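Local coordinates for PDZ domain protein (Parabacteroides distasonis, PDB 4L8N) that is of unknown function but carries N-terminal and C-terminal PDZ domains around a DUF4136 domain and binds magnesium, at residues Asn26-Ile31 with Tyr48-Glu53; Glu52-Val57 with Val79-Ser84; Glu120-Gln125 with Ser303-Asn308; Tyr307-Ile312 with Thr447-Val452. All blocks are in the same frame, centred on the assembly; numbering follows the deposited sequence.

Contact 1. Residues Asn26-Ile31 with Tyr48-Glu53; sequences NNKPVI and YDVIEE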
loop_
_atom_site.group_PDB
_atom_site.type_symbol
_atom_site.label_atom_id
_atom_site.label_comp_id
_atom_site.label_asym_id
_atom_site.label_seq_id
_atom_site.Cartn_x
_atom_site.Cartn_y
_atom_site.Cartn_z
ATOM N N ASN A 26 11.809 -23.053 -9.604
ATOM C CA ASN A 26 12.876 -22.588 -8.720
ATOM C C ASN A 26 14.272 -23.026 -9.212
ATOM O O ASN A 26 14.490 -24.200 -9.543
ATOM C CB ASN A 26 12.642 -23.066 -7.290
ATOM C CG ASN A 26 13.380 -22.260 -6.246
ATOM O OD1 ASN A 26 13.848 -21.142 -6.495
ATOM N ND2 ASN A 26 13.466 -22.791 -5.029
ATOM N N ASN A 27 15.193 -22.038 -9.297
ATOM C CA ASN A 27 16.598 -22.154 -9.719
ATOM C C ASN A 27 16.722 -22.853 -11.099
ATOM O O ASN A 27 17.671 -23.607 -11.373
ATOM C CB ASN A 27 17.465 -22.828 -8.620
ATOM C CG ASN A 27 17.484 -22.036 -7.324
ATOM O OD1 ASN A 27 17.792 -20.829 -7.296
ATOM N ND2 ASN A 27 17.098 -22.680 -6.225
ATOM N N LYS A 28 15.760 -22.531 -11.983
ATOM C CA LYS A 28 15.662 -23.016 -13.366
ATOM C C LYS A 28 15.398 -21.829 -14.271
ATOM O O LYS A 28 14.850 -20.846 -13.769
ATOM C CB LYS A 28 14.524 -24.051 -13.504
ATOM C CG LYS A 28 14.715 -25.325 -12.698
ATOM C CD LYS A 28 13.492 -26.196 -12.802
ATOM C CE LYS A 28 13.594 -27.439 -11.964
ATOM N NZ LYS A 28 12.273 -28.107 -11.838
ATOM N N PRO A 29 15.727 -21.851 -15.586
ATOM C CA PRO A 29 15.366 -20.700 -16.432
ATOM C C PRO A 29 13.848 -20.626 -16.665
ATOM O O PRO A 29 13.216 -21.645 -16.946
ATOM C CB PRO A 29 16.130 -20.951 -17.746
ATOM C CG PRO A 29 16.980 -22.156 -17.515
ATOM C CD PRO A 29 16.374 -22.914 -16.382
ATOM N N VAL A 30 13.262 -19.429 -16.498
ATOM C CA VAL A 30 11.840 -19.137 -16.709
ATOM C C VAL A 30 11.783 -18.057 -17.776
ATOM O O VAL A 30 12.373 -16.989 -17.591
ATOM C CB VAL A 30 11.055 -18.727 -15.409
ATOM C CG1 VAL A 30 9.673 -18.148 -15.738
ATOM C CG2 VAL A 30 10.924 -19.900 -14.442
ATOM N N ILE A 31 11.064 -18.330 -18.873
ATOM C CA ILE A 31 10.919 -17.427 -20.010
ATOM C C ILE A 31 10.050 -16.234 -19.635
ATOM O O ILE A 31 8.916 -16.425 -19.215
ATOM C CB ILE A 31 10.329 -18.188 -21.230
ATOM C CG1 ILE A 31 10.962 -19.575 -21.455
ATOM C CG2 ILE A 31 10.236 -17.323 -22.471
ATOM C CD1 ILE A 31 12.262 -19.657 -21.980
ATOM N N TYR A 48 6.575 -17.625 -19.456
ATOM C CA TYR A 48 6.528 -18.289 -18.142
ATOM C C TYR A 48 6.785 -19.792 -18.260
ATOM O O TYR A 48 6.714 -20.499 -17.256
ATOM C CB TYR A 48 5.244 -17.922 -17.326
ATOM C CG TYR A 48 4.982 -16.421 -17.362
ATOM C CD1 TYR A 48 5.988 -15.508 -17.032
ATOM C CD2 TYR A 48 3.785 -15.914 -17.861
ATOM C CE1 TYR A 48 5.802 -14.135 -17.188
ATOM C CE2 TYR A 48 3.578 -14.544 -17.995
ATOM C CZ TYR A 48 4.587 -13.654 -17.651
ATOM O OH TYR A 48 4.381 -12.296 -17.772
ATOM N N ASP A 49 7.239 -20.252 -19.443
ATOM C CA ASP A 49 7.688 -21.625 -19.647
ATOM C C ASP A 49 8.921 -21.838 -18.805
ATOM O O ASP A 49 9.714 -20.894 -18.639
ATOM C CB ASP A 49 8.026 -21.903 -21.136
ATOM C CG ASP A 49 6.889 -22.393 -22.006
ATOM O OD1 ASP A 49 5.778 -22.591 -21.473
ATOM O OD2 ASP A 49 7.110 -22.577 -23.233
ATOM N N VAL A 50 9.077 -23.070 -18.266
ATOM C CA VAL A 50 10.221 -23.463 -17.444
ATOM C C VAL A 50 11.119 -24.400 -18.244
ATOM O O VAL A 50 10.671 -25.461 -18.686
ATOM C CB VAL A 50 9.782 -24.098 -16.107
ATOM C CG1 VAL A 50 10.982 -24.637 -15.332
ATOM C CG2 VAL A 50 9.015 -23.096 -15.258
ATOM N N ILE A 51 12.388 -24.005 -18.434
ATOM C CA ILE A 51 13.366 -24.862 -19.106
ATOM C C ILE A 51 13.841 -25.905 -18.073
ATOM O O ILE A 51 14.518 -25.561 -17.095
ATOM C CB ILE A 51 14.541 -24.087 -19.746
ATOM C CG1 ILE A 51 14.040 -23.042 -20.777
ATOM C CG2 ILE A 51 15.572 -25.077 -20.348
ATOM C CD1 ILE A 51 15.111 -22.185 -21.361
ATOM N N GLU A 52 13.410 -27.154 -18.256
ATOM C CA GLU A 52 13.747 -28.247 -17.348
ATOM C C GLU A 52 15.080 -28.880 -17.733
ATOM O O GLU A 52 15.898 -29.167 -16.857
ATOM C CB GLU A 52 12.632 -29.308 -17.324
ATOM C CG GLU A 52 11.315 -28.815 -16.742
ATOM C CD GLU A 52 11.219 -28.708 -15.234
ATOM O OE1 GLU A 52 12.138 -29.191 -14.532
ATOM O OE2 GLU A 52 10.201 -28.163 -14.752
ATOM N N GLU A 53 15.275 -29.140 -19.039
ATOM C CA GLU A 53 16.491 -29.744 -19.582
ATOM C C GLU A 53 16.902 -29.033 -20.852
ATOM O O GLU A 53 16.053 -28.517 -21.585
ATOM C CB GLU A 53 16.333 -31.260 -19.872
ATOM C CG GLU A 53 15.634 -32.111 -18.815
ATOM C CD GLU A 53 15.382 -33.569 -19.179
ATOM O OE1 GLU A 53 15.628 -33.958 -20.347
ATOM O OE2 GLU A 53 14.931 -34.324 -18.285
#
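Lys28 reaches across to Glu52, where its NZ meets OE1 at 2.9 Å in a salt bridge, on the syn side of the carboxylate and 20° out of its plane. The lysine CG lies beside the backbone N, anti to the carbonyl carbon (chi1 -63°), and the extended chain beyond it carries NZ there past Val50, CD lying 3.9 Å from Val50 CG1. Replacement by an alanine would probably leave Glu52 OE1 without its cationic mate and bare the methyl of Val50 that the lysine chain covers. The Pro29 ring sits crosswise on Ile51, CG 3.8 Å from CB, and Ile31 CD1 meets Ile51 CD1 at 3.9 Å, while Val30 CG2 touches Val50 CG2. Both segments belong to the N-terminal PDZ domain, where strands 29-34 and 50-54 run roughly antiparallel and are bridged once, at Val30 and Val50. Ile51 N gives a bond of 2.9 Å to Pro29 O, Ile31 N one of 2.9 Å to Asp49 O, and Tyr48 N closes the end on Ile31 O. Further out, Phe14 of strand 8-18 packs on both isoleucines and Tyr16 on Pro29. Ser84 OG binds the other oxygen of Glu52, and Asn85 and Lys46 N hold the Asp49 carboxylate.

Contact 2. Residues Glu52-Val57 with Val79-Ser84; sequences EEINGV and VLLTIS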
loop_
_atom_site.group_PDB
_atom_site.type_symbol
_atom_site.label_atom_id
_atom_site.label_comp_id
_atom_site.label_asym_id
_atom_site.label_seq_id
_atom_site.Cartn_x
_atom_site.Cartn_y
_atom_site.Cartn_z
ATOM N N GLU A 52 13.410 -27.154 -18.256
ATOM C CA GLU A 52 13.747 -28.247 -17.348
ATOM C C GLU A 52 15.080 -28.880 -17.733
ATOM O O GLU A 52 15.898 -29.167 -16.857
ATOM C CB GLU A 52 12.632 -29.308 -17.324
ATOM C CG GLU A 52 11.315 -28.815 -16.742
ATOM C CD GLU A 52 11.219 -28.708 -15.234
ATOM O OE1 GLU A 52 12.138 -29.191 -14.532
ATOM O OE2 GLU A 52 10.201 -28.163 -14.752
ATOM N N GLU A 53 15.275 -29.140 -19.039
ATOM C CA GLU A 53 16.491 -29.744 -19.582
ATOM C C GLU A 53 16.902 -29.033 -20.852
ATOM O O GLU A 53 16.053 -28.517 -21.585
ATOM C CB GLU A 53 16.333 -31.260 -19.872
ATOM C CG GLU A 53 15.634 -32.111 -18.815
ATOM C CD GLU A 53 15.382 -33.569 -19.179
ATOM O OE1 GLU A 53 15.628 -33.958 -20.347
ATOM O OE2 GLU A 53 14.931 -34.324 -18.285
ATOM N N ILE A 54 18.212 -29.007 -21.108
ATOM C CA ILE A 54 18.807 -28.459 -22.328
ATOM C C ILE A 54 19.541 -29.623 -23.001
ATOM O O ILE A 54 20.376 -30.272 -22.372
ATOM C CB ILE A 54 19.730 -27.234 -22.060
ATOM C CG1 ILE A 54 18.998 -26.138 -21.243
ATOM C CG2 ILE A 54 20.321 -26.689 -23.375
ATOM C CD1 ILE A 54 19.896 -25.048 -20.586
ATOM N N ASN A 55 19.183 -29.919 -24.254
ATOM C CA ASN A 55 19.767 -30.985 -25.086
ATOM C C ASN A 55 19.877 -32.340 -24.337
ATOM O O ASN A 55 20.809 -33.112 -24.578
ATOM C CB ASN A 55 21.142 -30.556 -25.644
ATOM C CG ASN A 55 21.094 -29.441 -26.656
ATOM O OD1 ASN A 55 20.268 -29.432 -27.577
ATOM N ND2 ASN A 55 22.025 -28.506 -26.536
ATOM N N GLY A 56 18.906 -32.601 -23.460
ATOM C CA GLY A 56 18.830 -33.820 -22.667
ATOM C C GLY A 56 19.387 -33.721 -21.263
ATOM O O GLY A 56 19.101 -34.602 -20.441
ATOM N N VAL A 57 20.195 -32.674 -20.963
ATOM C CA VAL A 57 20.768 -32.526 -19.612
ATOM C C VAL A 57 19.866 -31.627 -18.715
ATOM O O VAL A 57 19.616 -30.466 -19.062
ATOM C CB VAL A 57 22.270 -32.082 -19.566
ATOM C CG1 VAL A 57 22.583 -30.945 -20.532
ATOM C CG2 VAL A 57 22.723 -31.732 -18.145
ATOM N N VAL A 79 18.633 -26.116 -30.697
ATOM C CA VAL A 79 18.645 -26.480 -29.274
ATOM C C VAL A 79 17.347 -27.193 -28.910
ATOM O O VAL A 79 16.260 -26.620 -29.055
ATOM C CB VAL A 79 18.909 -25.285 -28.312
ATOM C CG1 VAL A 79 19.417 -25.771 -26.958
ATOM C CG2 VAL A 79 19.898 -24.297 -28.913
ATOM N N LEU A 80 17.470 -28.447 -28.442
ATOM C CA LEU A 80 16.347 -29.254 -27.981
ATOM C C LEU A 80 16.072 -28.915 -26.507
ATOM O O LEU A 80 16.958 -29.038 -25.649
ATOM C CB LEU A 80 16.585 -30.767 -28.173
ATOM C CG LEU A 80 15.400 -31.679 -27.808
ATOM C CD1 LEU A 80 14.156 -31.372 -28.659
ATOM C CD2 LEU A 80 15.775 -33.132 -27.927
ATOM N N LEU A 81 14.842 -28.469 -26.225
ATOM C CA LEU A 81 14.451 -28.054 -24.889
ATOM C C LEU A 81 13.366 -28.937 -24.308
ATOM O O LEU A 81 12.441 -29.348 -25.005
ATOM C CB LEU A 81 13.956 -26.602 -24.970
ATOM C CG LEU A 81 14.851 -25.481 -24.422
ATOM C CD1 LEU A 81 16.298 -25.601 -24.875
ATOM C CD2 LEU A 81 14.297 -24.124 -24.809
ATOM N N THR A 82 13.498 -29.238 -23.029
ATOM C CA THR A 82 12.491 -29.951 -22.264
ATOM C C THR A 82 11.805 -28.871 -21.469
ATOM O O THR A 82 12.440 -28.247 -20.618
ATOM C CB THR A 82 13.107 -31.068 -21.425
ATOM O OG1 THR A 82 13.763 -31.995 -22.303
ATOM C CG2 THR A 82 12.073 -31.783 -20.556
ATOM N N ILE A 83 10.543 -28.585 -21.810
ATOM C CA ILE A 83 9.778 -27.523 -21.190
ATOM C C ILE A 83 8.684 -28.059 -20.273
ATOM O O ILE A 83 8.126 -29.122 -20.520
ATOM C CB ILE A 83 9.163 -26.596 -22.293
ATOM C CG1 ILE A 83 10.232 -25.863 -23.167
ATOM C CG2 ILE A 83 8.132 -25.616 -21.726
ATOM C CD1 ILE A 83 11.246 -24.889 -22.449
ATOM N N SER A 84 8.358 -27.277 -19.235
ATOM C CA SER A 84 7.205 -27.476 -18.383
ATOM C C SER A 84 6.481 -26.120 -18.207
ATOM O O SER A 84 7.105 -25.047 -18.182
ATOM C CB SER A 84 7.565 -28.123 -17.047
ATOM O OG SER A 84 8.034 -27.220 -16.062
HETATM O O HOH W 1 16.414 -31.310 -23.780
#
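A classic beta bulge joins Glu52 and Glu53 to Thr82, both residues facing one partner across the antiparallel strands 50-54 and 78-84. Thr82 O receives Glu52 N at 2.8 Å and, more weakly, Glu53 N at 3.4 Å, so one carbonyl serves two successive amides. In return Thr82 N donates to Glu53 O at 3.0 Å, an almost straight bond of 176° at the hydrogen that completes the hydrogen-bonded pair. The Glu52 chain bends at chi2 (-78°), which carries its OE2 to Ser84 OG; the hydroxyl donates at 2.7 Å to the anti lone pair. Glu53 lies obliquely beside Thr82, CB against CB, whereas the Thr82 hydroxyl has its stronger partner in Gln92 of the next strand. In this sheet of the PDZ domain, strand 50-54 ends in a type I' turn from Ile54 to Val57, with Gly56 at backbone angles where a CB would be jammed against the carbonyl O of Asn55. Asn55, at the turn, grips Leu80 twice: its N donates to Leu80 O, and its OD1 accepts Leu80 N at 3.1 Å from above the carboxamide plane. Water 1 ties the turn to the strand as well, accepting from Gly56 N and donating to Leu80 O and Thr82 OG1. On the buried side, Ile54 CG2 lies alongside Val79 CG1 at 3.8 Å, the two side chains pointing the same way, and Leu71 of helix 67-71 packs against Ile54 and Leu81.

Contact 3. Residues Glu120-Gln125 with Ser303-Asn308; sequences ETTNEQ and SKKTYN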
loop_
_atom_site.group_PDB
_atom_site.type_symbol
_atom_site.label_atom_id
_atom_site.label_comp_id
_atom_site.label_asym_id
_atom_site.label_seq_id
_atom_site.Cartn_x
_atom_site.Cartn_y
_atom_site.Cartn_z
ATOM N N GLU A 120 3.895 7.227 -33.226
ATOM C CA GLU A 120 2.543 6.691 -33.211
ATOM C C GLU A 120 2.547 5.188 -33.305
ATOM O O GLU A 120 1.632 4.547 -32.793
ATOM C CB GLU A 120 1.757 7.250 -34.412
ATOM C CG GLU A 120 1.358 8.701 -34.263
ATOM C CD GLU A 120 2.290 9.743 -34.841
ATOM O OE1 GLU A 120 3.510 9.483 -34.968
ATOM O OE2 GLU A 120 1.789 10.846 -35.147
ATOM N N THR A 121 3.552 4.624 -34.001
ATOM C CA THR A 121 3.640 3.186 -34.216
ATOM C C THR A 121 4.832 2.554 -33.504
ATOM O O THR A 121 4.754 1.366 -33.178
ATOM C CB THR A 121 3.709 2.873 -35.731
ATOM O OG1 THR A 121 4.908 3.406 -36.303
ATOM C CG2 THR A 121 2.501 3.376 -36.492
ATOM N N THR A 122 5.927 3.322 -33.264
ATOM C CA THR A 122 7.176 2.766 -32.716
ATOM C C THR A 122 7.689 3.501 -31.504
ATOM O O THR A 122 8.403 4.502 -31.632
ATOM C CB THR A 122 8.242 2.766 -33.817
ATOM O OG1 THR A 122 7.667 2.217 -35.012
ATOM C CG2 THR A 122 9.536 2.030 -33.412
ATOM N N ASN A 123 7.393 2.959 -30.321
ATOM C CA ASN A 123 7.844 3.554 -29.061
ATOM C C ASN A 123 7.894 2.540 -27.935
ATOM O O ASN A 123 7.355 1.437 -28.052
ATOM C CB ASN A 123 6.955 4.758 -28.643
ATOM C CG ASN A 123 5.524 4.424 -28.293
ATOM O OD1 ASN A 123 5.207 3.939 -27.196
ATOM N ND2 ASN A 123 4.618 4.764 -29.190
ATOM N N GLU A 124 8.506 2.955 -26.819
ATOM C CA GLU A 124 8.612 2.179 -25.594
ATOM C C GLU A 124 8.154 3.017 -24.431
ATOM O O GLU A 124 8.582 4.153 -24.271
ATOM C CB GLU A 124 10.038 1.682 -25.348
ATOM C CG GLU A 124 10.550 0.673 -26.351
ATOM C CD GLU A 124 12.060 0.647 -26.357
ATOM O OE1 GLU A 124 12.673 1.738 -26.447
ATOM O OE2 GLU A 124 12.632 -0.460 -26.237
ATOM N N GLN A 125 7.302 2.444 -23.592
ATOM C CA GLN A 125 6.802 3.125 -22.414
ATOM C C GLN A 125 6.770 2.154 -21.232
ATOM O O GLN A 125 6.707 0.942 -21.423
ATOM C CB GLN A 125 5.420 3.720 -22.681
ATOM C CG GLN A 125 5.434 4.947 -23.566
ATOM C CD GLN A 125 4.034 5.390 -23.862
ATOM O OE1 GLN A 125 3.311 5.850 -22.974
ATOM N NE2 GLN A 125 3.613 5.236 -25.114
ATOM N N SER A 303 6.477 -2.199 -25.487
ATOM C CA SER A 303 7.299 -1.916 -26.664
ATOM C C SER A 303 6.488 -2.205 -27.897
ATOM O O SER A 303 6.173 -3.374 -28.162
ATOM C CB SER A 303 8.574 -2.756 -26.663
ATOM O OG SER A 303 9.360 -2.507 -25.509
ATOM N N LYS A 304 6.092 -1.149 -28.632
ATOM C CA LYS A 304 5.339 -1.386 -29.847
ATOM C C LYS A 304 6.186 -0.969 -31.044
ATOM O O LYS A 304 7.069 -0.127 -30.898
ATOM C CB LYS A 304 3.946 -0.731 -29.810
ATOM C CG LYS A 304 3.859 0.775 -29.939
ATOM C CD LYS A 304 2.395 1.130 -30.133
ATOM C CE LYS A 304 2.147 2.603 -30.244
ATOM N NZ LYS A 304 0.744 2.888 -30.656
ATOM N N LYS A 305 5.993 -1.636 -32.193
ATOM C CA LYS A 305 6.736 -1.351 -33.432
ATOM C C LYS A 305 5.991 -1.851 -34.665
ATOM O O LYS A 305 5.532 -2.993 -34.698
ATOM C CB LYS A 305 8.144 -1.975 -33.409
ATOM C CG LYS A 305 9.013 -1.635 -34.632
ATOM C CD LYS A 305 10.377 -2.358 -34.654
ATOM C CE LYS A 305 11.249 -1.918 -33.499
ATOM N NZ LYS A 305 12.639 -2.391 -33.634
ATOM N N THR A 306 5.894 -0.987 -35.671
ATOM C CA THR A 306 5.327 -1.315 -36.964
ATOM C C THR A 306 6.251 -0.739 -38.006
ATOM O O THR A 306 6.560 0.438 -37.952
ATOM C CB THR A 306 3.882 -0.822 -37.123
ATOM O OG1 THR A 306 3.082 -1.368 -36.078
ATOM C CG2 THR A 306 3.277 -1.212 -38.478
ATOM N N TYR A 307 6.693 -1.559 -38.954
ATOM C CA TYR A 307 7.545 -1.096 -40.036
ATOM C C TYR A 307 7.268 -1.869 -41.312
ATOM O O TYR A 307 6.705 -2.961 -41.255
ATOM C CB TYR A 307 9.038 -1.174 -39.651
ATOM C CG TYR A 307 9.592 -2.567 -39.409
ATOM C CD1 TYR A 307 9.494 -3.170 -38.158
ATOM C CD2 TYR A 307 10.328 -3.226 -40.390
ATOM C CE1 TYR A 307 10.019 -4.437 -37.920
ATOM C CE2 TYR A 307 10.901 -4.475 -40.148
ATOM C CZ TYR A 307 10.731 -5.084 -38.914
ATOM O OH TYR A 307 11.279 -6.318 -38.655
ATOM N N ASN A 308 7.655 -1.290 -42.466
ATOM C CA ASN A 308 7.597 -1.958 -43.777
ATOM C C ASN A 308 8.795 -2.889 -43.849
ATOM O O ASN A 308 9.946 -2.431 -43.736
ATOM C CB ASN A 308 7.616 -0.962 -44.951
ATOM C CG ASN A 308 6.287 -0.419 -45.414
ATOM O OD1 ASN A 308 5.200 -0.970 -45.186
ATOM N ND2 ASN A 308 6.364 0.665 -46.144
HETATM O O HOH W 2 2.723 -0.103 -33.969
#
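Lys304 lays its aliphatic chain across the backbone of the 120-125 segment, CG 3.4 Å from Thr121 O and CE 3.4 Å from Asn123 ND2. Its first torsion (chi1 73°) sets CG between the backbone N and the carbonyl carbon, and from there the extended chain carries the ammonium to Glu120 O, which NZ meets at 2.8 Å, tilted 31° from the carbonyl plane. A methionine in its place would probably leave Glu120 O without this donor and the loop without that tie to the strand. Behind the lysine the backbones pair as antiparallel strands: Lys304 N donates to Asn123 O at 2.9 Å, and Asn123 N returns a longer, more bent bond to Lys304 O. These are central strands of the large mixed sheet, 123-135 beside 298-309, with strand 438-456 on the far side of the latter. The Asn123 amide is held at both ends, its OD1 by Gln125 NE2, which comes from above the carbonyl plane at 2.9 Å, and its ND2 by Leu119 O. Before the regular pairing begins, Thr121 and Thr306 meet CB to CB, and water 2 spans them from Thr121 O to Thr306 OG1. On the other face, Thr122 CG2 rests on Lys305 CG at 3.9 Å; the Thr122 hydroxyl is hydrogen-bonded to Tyr415 OH, and the backbone O of Asp108 and Ser112 OG accept from the Lys305 ammonium. With the Lys304 charge directed to a main-chain carbonyl, the loop is tied to the sheet independently of the Glu120 carboxylate, which is bonded to Trp390 N.

Contact 4. Residues Tyr307-Ile312 with Thr447-Val452; sequences YNYTGI and TIRSEV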
loop_
_atom_site.group_PDB
_atom_site.type_symbol
_atom_site.label_atom_id
_atom_site.label_comp_id
_atom_site.label_asym_id
_atom_site.label_seq_id
_atom_site.Cartn_x
_atom_site.Cartn_y
_atom_site.Cartn_z
ATOM N N TYR A 307 6.693 -1.559 -38.954
ATOM C CA TYR A 307 7.545 -1.096 -40.036
ATOM C C TYR A 307 7.268 -1.869 -41.312
ATOM O O TYR A 307 6.705 -2.961 -41.255
ATOM C CB TYR A 307 9.038 -1.174 -39.651
ATOM C CG TYR A 307 9.592 -2.567 -39.409
ATOM C CD1 TYR A 307 9.494 -3.170 -38.158
ATOM C CD2 TYR A 307 10.328 -3.226 -40.390
ATOM C CE1 TYR A 307 10.019 -4.437 -37.920
ATOM C CE2 TYR A 307 10.901 -4.475 -40.148
ATOM C CZ TYR A 307 10.731 -5.084 -38.914
ATOM O OH TYR A 307 11.279 -6.318 -38.655
ATOM N N ASN A 308 7.655 -1.290 -42.466
ATOM C CA ASN A 308 7.597 -1.958 -43.777
ATOM C C ASN A 308 8.795 -2.889 -43.849
ATOM O O ASN A 308 9.946 -2.431 -43.736
ATOM C CB ASN A 308 7.616 -0.962 -44.951
ATOM C CG ASN A 308 6.287 -0.419 -45.414
ATOM O OD1 ASN A 308 5.200 -0.970 -45.186
ATOM N ND2 ASN A 308 6.364 0.665 -46.144
ATOM N N TYR A 309 8.517 -4.198 -43.978
ATOM C CA TYR A 309 9.511 -5.246 -44.052
ATOM C C TYR A 309 9.713 -5.747 -45.489
ATOM O O TYR A 309 8.745 -6.131 -46.155
ATOM C CB TYR A 309 9.079 -6.398 -43.144
ATOM C CG TYR A 309 9.932 -7.644 -43.270
ATOM C CD1 TYR A 309 11.192 -7.710 -42.682
ATOM C CD2 TYR A 309 9.471 -8.763 -43.958
ATOM C CE1 TYR A 309 11.979 -8.853 -42.789
ATOM C CE2 TYR A 309 10.239 -9.918 -44.052
ATOM C CZ TYR A 309 11.498 -9.955 -43.471
ATOM O OH TYR A 309 12.265 -11.090 -43.543
ATOM N N THR A 310 10.982 -5.780 -45.938
ATOM C CA THR A 310 11.403 -6.296 -47.246
ATOM C C THR A 310 12.326 -7.528 -47.038
ATOM O O THR A 310 12.335 -8.436 -47.859
ATOM C CB THR A 310 12.097 -5.229 -48.099
ATOM O OG1 THR A 310 13.402 -4.989 -47.575
ATOM C CG2 THR A 310 11.300 -3.930 -48.228
ATOM N N GLY A 311 13.092 -7.537 -45.955
ATOM C CA GLY A 311 14.000 -8.630 -45.635
ATOM C C GLY A 311 15.456 -8.320 -45.884
ATOM O O GLY A 311 16.296 -9.195 -45.694
ATOM N N ILE A 312 15.771 -7.081 -46.317
ATOM C CA ILE A 312 17.138 -6.642 -46.626
ATOM C C ILE A 312 17.860 -6.236 -45.335
ATOM O O ILE A 312 17.297 -5.535 -44.485
ATOM C CB ILE A 312 17.164 -5.469 -47.678
ATOM C CG1 ILE A 312 16.521 -5.867 -49.021
ATOM C CG2 ILE A 312 18.584 -4.915 -47.917
ATOM C CD1 ILE A 312 15.912 -4.669 -49.833
ATOM N N THR A 447 5.659 -6.155 -46.516
ATOM C CA THR A 447 4.687 -6.701 -45.589
ATOM C C THR A 447 4.824 -5.853 -44.357
ATOM O O THR A 447 5.884 -5.280 -44.108
ATOM C CB THR A 447 4.889 -8.190 -45.364
ATOM O OG1 THR A 447 6.256 -8.454 -45.031
ATOM C CG2 THR A 447 4.443 -9.018 -46.559
ATOM N N ILE A 448 3.753 -5.723 -43.615
ATOM C CA ILE A 448 3.764 -4.858 -42.457
ATOM C C ILE A 448 3.997 -5.723 -41.229
ATOM O O ILE A 448 3.218 -6.644 -40.915
ATOM C CB ILE A 448 2.475 -3.978 -42.417
ATOM C CG1 ILE A 448 2.487 -2.972 -43.614
ATOM C CG2 ILE A 448 2.330 -3.253 -41.088
ATOM C CD1 ILE A 448 1.272 -2.060 -43.769
ATOM N N ARG A 449 5.142 -5.480 -40.593
ATOM C CA ARG A 449 5.495 -6.191 -39.382
ATOM C C ARG A 449 5.010 -5.342 -38.279
ATOM O O ARG A 449 5.369 -4.169 -38.209
ATOM C CB ARG A 449 7.000 -6.492 -39.278
ATOM C CG ARG A 449 7.406 -7.663 -40.097
ATOM C CD ARG A 449 8.725 -8.213 -39.643
ATOM N NE ARG A 449 9.000 -9.491 -40.307
ATOM C CZ ARG A 449 10.040 -10.274 -40.037
ATOM N NH1 ARG A 449 10.923 -9.923 -39.112
ATOM N NH2 ARG A 449 10.208 -11.412 -40.695
ATOM N N SER A 450 4.096 -5.884 -37.496
ATOM C CA SER A 450 3.501 -5.238 -36.335
ATOM C C SER A 450 3.752 -6.107 -35.133
ATOM O O SER A 450 3.717 -7.346 -35.242
ATOM C CB SER A 450 2.016 -5.012 -36.551
ATOM O OG SER A 450 1.712 -3.661 -36.263
ATOM N N GLU A 451 4.097 -5.475 -34.012
ATOM C CA GLU A 451 4.421 -6.172 -32.772
ATOM C C GLU A 451 4.235 -5.272 -31.555
ATOM O O GLU A 451 4.512 -4.075 -31.599
ATOM C CB GLU A 451 5.869 -6.764 -32.789
ATOM C CG GLU A 451 6.963 -5.860 -33.357
ATOM C CD GLU A 451 8.403 -6.347 -33.258
ATOM O OE1 GLU A 451 9.024 -6.155 -32.187
ATOM O OE2 GLU A 451 8.940 -6.834 -34.283
ATOM N N VAL A 452 3.706 -5.868 -30.486
ATOM C CA VAL A 452 3.546 -5.295 -29.146
ATOM C C VAL A 452 4.073 -6.324 -28.147
ATOM O O VAL A 452 3.630 -7.473 -28.176
ATOM C CB VAL A 452 2.115 -4.852 -28.757
ATOM C CG1 VAL A 452 2.125 -4.150 -27.407
ATOM C CG2 VAL A 452 1.496 -3.950 -29.804
#
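A chi1 of 172° swings the Tyr309 ring away from its backbone N, and Arg449, with chi1 -79° and a chain extended to NE, brings its guanidinium flat over that ring. The two planes lie 14° apart with centres 3.7 Å from each other, a stacked cation-pi pair. NE sits above the middle of the ring, and NH2 reaches past it to 3.4 Å from Tyr309 CZ. On the opposite ring face, toward the rim, lies the backbone N of Gly311, and Thr447 OG1 is at the edge, in plane, 3.4 Å from Tyr309 CD2. The arginine's aliphatic part serves the second tyrosine: Arg449 CB lies over one face of the Tyr307 ring as a CH-pi contact, and Arg449 CD approaches Tyr307 OH to 3.3 Å. Beneath the side chains, strands 298-309 and 438-456 pair antiparallel, with Tyr307 and Arg449 exchanging two backbone bonds of 3.0 Å and Tyr309 and Thr447 a second pair. Asn308 and Ile448 fall between them on the other face of the sheet, where Asn308 ND2 donates to the backbone O of Tyr413 and to Asn427 OD1. Tyr309 OH is bonded to Asp326, and Tyr37, in the N-terminal PDZ domain, offers Arg449 another cation-pi partner, linking this sheet to that domain. The guanidinium thus meets two aromatic residues, and the hydrogen bond to Asp326 would probably make the Tyr309 ring more electron-rich and so a better seat for it.

In the fold
Contacts 1 and 2 come first along the chain and contacts 3 and 4 later, as two separate pairs, the contacts within each being neighbours. Contacts 1 and 2 share strand 50-54 in the antiparallel sheet of the N-terminal PDZ domain; their centres are 10 Å apart, and Val50 N probably bonds to Ser84 O between them. Contacts 3 and 4 share strand 298-309, which lies between 123-135 and 438-456 in the large mixed sheet, with centres 11 Å apart and Thr306 meeting Ser450 where they join. Between the pairs the centres are 29 to 33 Å apart and nothing touches. The second pair draws sequence-distant strands into one sheet, and all four contacts lie away from the magnesium-binding residues Glu239 and Asp270.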